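Local coordinates for NikO protein (Streptomyces tendae, PDB 4FQD) that is an enolpyruvyl transferase of nikkomycin biosynthesis, in the MurA subfamily, and probably transfers enolpyruvyl from phosphoenolpyruvate to UDP-N-acetylglucosamine, at residues A348-E362 and D386-H398. The protein carries 4 engineered substitutions. Residues are numbered along the deposited sequence; the frame is centred on the assembly and turned at random.
Sequences ALLGAYAEGPTYIRE and DTVLRVDGPCPPH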
# COMPACT_ATOMS: atom_id res chain seq x y z
N ALA A 348 10.71 -1.71 8.90
CA ALA A 348 10.80 -0.29 9.21
C ALA A 348 12.22 0.07 9.61
O ALA A 348 12.73 1.13 9.23
CB ALA A 348 9.82 0.07 10.32
N LEU A 349 12.85 -0.81 10.38
CA LEU A 349 14.23 -0.60 10.81
C LEU A 349 15.18 -0.65 9.61
O LEU A 349 16.13 0.13 9.53
CB LEU A 349 14.63 -1.64 11.85
CG LEU A 349 16.06 -1.55 12.39
CD1 LEU A 349 16.34 -0.16 12.94
CD2 LEU A 349 16.29 -2.60 13.46
N LEU A 350 14.91 -1.57 8.69
CA LEU A 350 15.70 -1.68 7.47
C LEU A 350 15.52 -0.44 6.61
O LEU A 350 16.44 -0.03 5.90
CB LEU A 350 15.29 -2.93 6.68
CG LEU A 350 15.70 -4.28 7.26
CD1 LEU A 350 15.05 -5.41 6.48
CD2 LEU A 350 17.21 -4.43 7.26
N GLY A 351 14.34 0.16 6.68
CA GLY A 351 14.03 1.36 5.92
C GLY A 351 14.85 2.56 6.37
O GLY A 351 15.07 3.50 5.60
N ALA A 352 15.30 2.52 7.62
CA ALA A 352 16.13 3.59 8.17
C ALA A 352 17.50 3.62 7.51
O ALA A 352 18.22 4.61 7.59
CB ALA A 352 16.27 3.43 9.68
N TYR A 353 17.86 2.52 6.85
CA TYR A 353 19.14 2.41 6.16
C TYR A 353 18.96 2.57 4.65
O TYR A 353 19.93 2.49 3.90
CB TYR A 353 19.81 1.08 6.48
CG TYR A 353 20.28 0.96 7.91
CD1 TYR A 353 19.39 0.67 8.94
CD2 TYR A 353 21.62 1.14 8.23
CE1 TYR A 353 19.82 0.56 10.25
CE2 TYR A 353 22.06 1.03 9.54
CZ TYR A 353 21.16 0.74 10.54
OH TYR A 353 21.59 0.63 11.84
N ALA A 354 17.73 2.78 4.22
CA ALA A 354 17.43 2.99 2.81
C ALA A 354 17.52 4.48 2.47
O ALA A 354 17.31 5.33 3.32
CB ALA A 354 16.06 2.45 2.46
N GLU A 355 17.84 4.78 1.21
CA GLU A 355 17.93 6.16 0.77
C GLU A 355 16.62 6.66 0.18
O GLU A 355 16.38 6.56 -1.03
CB GLU A 355 19.07 6.34 -0.24
CG GLU A 355 20.45 6.26 0.39
CD GLU A 355 21.56 6.62 -0.57
OE1 GLU A 355 21.31 6.63 -1.80
OE2 GLU A 355 22.69 6.90 -0.11
N GLY A 356 15.76 7.19 1.04
CA GLY A 356 14.46 7.67 0.63
C GLY A 356 13.38 7.31 1.63
O GLY A 356 13.67 6.70 2.66
N PRO A 357 12.13 7.68 1.34
CA PRO A 357 11.00 7.43 2.23
C PRO A 357 10.46 6.01 2.09
O PRO A 357 10.19 5.56 0.98
CB PRO A 357 9.93 8.43 1.74
CG PRO A 357 10.61 9.28 0.68
CD PRO A 357 11.73 8.46 0.16
N THR A 358 10.30 5.33 3.22
CA THR A 358 9.64 4.03 3.23
C THR A 358 8.23 4.17 3.80
O THR A 358 8.06 4.64 4.92
CB THR A 358 10.43 2.99 4.05
OG1 THR A 358 11.58 2.57 3.32
CG2 THR A 358 9.56 1.77 4.34
N TYR A 359 7.24 3.77 3.02
CA TYR A 359 5.84 3.89 3.43
C TYR A 359 5.27 2.54 3.84
O TYR A 359 5.25 1.60 3.05
CB TYR A 359 5.00 4.50 2.31
CG TYR A 359 5.51 5.85 1.84
CD1 TYR A 359 6.45 5.94 0.82
CD2 TYR A 359 5.03 7.02 2.40
CE1 TYR A 359 6.91 7.16 0.38
CE2 TYR A 359 5.49 8.26 1.97
CZ TYR A 359 6.43 8.32 0.96
OH TYR A 359 6.89 9.54 0.53
N ILE A 360 4.82 2.44 5.08
CA ILE A 360 4.27 1.20 5.60
C ILE A 360 2.82 1.36 6.02
O ILE A 360 2.50 2.19 6.88
CB ILE A 360 5.09 0.69 6.81
CG1 ILE A 360 6.55 0.46 6.40
CG2 ILE A 360 4.47 -0.59 7.37
CD1 ILE A 360 7.44 -0.01 7.53
N ARG A 361 1.93 0.57 5.42
CA ARG A 361 0.52 0.63 5.76
C ARG A 361 0.06 -0.65 6.45
O ARG A 361 0.31 -1.76 5.96
CB ARG A 361 -0.33 0.87 4.51
CG ARG A 361 -1.77 1.24 4.81
CD ARG A 361 -2.57 1.42 3.54
NE ARG A 361 -3.63 2.40 3.70
CZ ARG A 361 -3.53 3.68 3.35
NH1 ARG A 361 -2.40 4.13 2.82
NH2 ARG A 361 -4.55 4.50 3.54
N GLU A 362 -0.61 -0.49 7.58
CA GLU A 362 -1.12 -1.61 8.35
C GLU A 362 -2.57 -1.91 7.98
O GLU A 362 -3.44 -1.04 8.13
CB GLU A 362 -1.01 -1.32 9.85
CG GLU A 362 -1.67 -2.36 10.73
CD GLU A 362 -0.98 -3.70 10.66
OE1 GLU A 362 0.24 -3.76 10.94
OE2 GLU A 362 -1.65 -4.70 10.33
N ASP A 386 -2.62 7.31 11.68
CA ASP A 386 -3.60 6.23 11.65
C ASP A 386 -2.98 4.88 11.27
O ASP A 386 -2.26 4.27 12.07
CB ASP A 386 -4.76 6.58 10.71
CG ASP A 386 -5.96 5.67 10.89
OD1 ASP A 386 -6.15 5.15 12.01
OD2 ASP A 386 -6.71 5.48 9.91
N THR A 387 -3.24 4.42 10.05
CA THR A 387 -2.80 3.11 9.60
C THR A 387 -1.46 3.17 8.88
O THR A 387 -0.94 2.15 8.43
CB THR A 387 -3.80 2.48 8.61
OG1 THR A 387 -3.65 3.12 7.33
CG2 THR A 387 -5.22 2.66 9.09
N VAL A 388 -0.90 4.37 8.76
CA VAL A 388 0.30 4.57 7.95
C VAL A 388 1.51 4.97 8.77
O VAL A 388 1.44 5.86 9.62
CB VAL A 388 0.06 5.62 6.84
CG1 VAL A 388 1.35 5.91 6.08
CG2 VAL A 388 -1.03 5.14 5.90
N LEU A 389 2.63 4.30 8.52
CA LEU A 389 3.91 4.66 9.11
C LEU A 389 4.91 4.99 8.01
O LEU A 389 5.04 4.24 7.03
CB LEU A 389 4.45 3.52 9.98
CG LEU A 389 5.93 3.58 10.36
CD1 LEU A 389 6.23 4.80 11.22
CD2 LEU A 389 6.36 2.30 11.06
N ARG A 390 5.62 6.10 8.16
CA ARG A 390 6.62 6.50 7.18
C ARG A 390 7.99 6.65 7.83
O ARG A 390 8.11 7.22 8.92
CB ARG A 390 6.22 7.81 6.51
CG ARG A 390 7.09 8.19 5.32
CD ARG A 390 7.51 9.65 5.40
NE ARG A 390 6.39 10.53 5.72
CZ ARG A 390 6.49 11.64 6.44
NH1 ARG A 390 7.67 12.01 6.92
NH2 ARG A 390 5.42 12.38 6.67
N VAL A 391 9.02 6.12 7.17
CA VAL A 391 10.39 6.26 7.64
C VAL A 391 11.21 7.09 6.67
O VAL A 391 11.30 6.77 5.48
CB VAL A 391 11.06 4.88 7.84
CG1 VAL A 391 12.52 5.05 8.23
CG2 VAL A 391 10.31 4.07 8.89
N ASP A 392 11.80 8.17 7.17
CA ASP A 392 12.58 9.08 6.33
C ASP A 392 14.06 8.69 6.30
O ASP A 392 14.88 9.29 6.98
CB ASP A 392 12.44 10.52 6.82
CG ASP A 392 11.06 11.08 6.56
OD1 ASP A 392 10.46 10.74 5.51
OD2 ASP A 392 10.57 11.87 7.39
N GLY A 393 14.38 7.69 5.49
CA GLY A 393 15.76 7.25 5.34
C GLY A 393 16.55 8.16 4.42
O GLY A 393 15.97 8.80 3.54
N PRO A 394 17.87 8.23 4.61
CA PRO A 394 18.62 7.49 5.63
C PRO A 394 18.51 8.13 7.01
O PRO A 394 18.65 9.35 7.14
CB PRO A 394 20.07 7.57 5.15
CG PRO A 394 20.01 8.15 3.76
CD PRO A 394 18.78 8.98 3.73
N CYS A 395 18.25 7.31 8.03
CA CYS A 395 18.21 7.79 9.41
C CYS A 395 18.53 6.67 10.39
O CYS A 395 17.70 6.33 11.23
CB CYS A 395 16.83 8.39 9.71
SG CYS A 395 15.44 7.27 9.38
N PRO A 396 19.75 6.11 10.30
CA PRO A 396 20.10 4.98 11.17
C PRO A 396 20.20 5.40 12.63
O PRO A 396 20.58 6.54 12.90
CB PRO A 396 21.47 4.56 10.64
CG PRO A 396 22.05 5.80 10.07
CD PRO A 396 20.89 6.57 9.50
N PRO A 397 19.85 4.50 13.55
CA PRO A 397 19.91 4.79 14.99
C PRO A 397 21.34 5.04 15.44
O PRO A 397 22.25 4.31 15.05
CB PRO A 397 19.37 3.50 15.63
CG PRO A 397 19.60 2.44 14.61
CD PRO A 397 19.41 3.12 13.28
N HIS A 398 21.54 6.08 16.25
CA HIS A 398 22.89 6.45 16.67
C HIS A 398 22.93 7.06 18.07
O HIS A 398 23.96 7.02 18.74
CB HIS A 398 23.52 7.41 15.66
CG HIS A 398 22.79 8.71 15.52
ND1 HIS A 398 21.71 8.87 14.68
CD2 HIS A 398 22.99 9.91 16.11
CE1 HIS A 398 21.27 10.12 14.76
NE2 HIS A 398 22.03 10.77 15.62
O HOH W 1 -6.11 1.87 5.84
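V391 projects from strand 388-393 onto the backbone of A348-A352, where helix 344-351 gives way to a turn: CG1, anti to the backbone N (chi1 176°), lies 3.8 Å from A352 N. Small A348, on the helix, and A352, in the turn, let the backbone come this close, and L389 CD2 continues the tight apolar layer 4.2 Å from A348 CB. Antiparallel backbone bonds join the strands, that from L389 N to I360 O being almost straight (179°). G393 sits where a side chain would collide with the carbonyls of G351 and A354. Beyond it, C395 N gives a 2.7 Å bond to A352 O. P396 CB lies over one face of the Y353 ring, a CH-pi contact, and P397 CD touches Y353 OH; an alanine in place of Y353 would probably open a gap beside both prolines. On the other sheet face, Y359 CE2 lies 3.7 Å from R390 CG, the arginine's aliphatic part packing on the tyrosine while NH1 makes a salt bridge to D392 OD2 and NE donates to A185 O of the second subunit. R361 and T387 meet more loosely, T387 OG1 and, weakly, R361 NE sharing a water. Close-fitting small residues thus hold the helix side of this inverse-barrel sheet; mixed packing and polar bonds hold the subunit side.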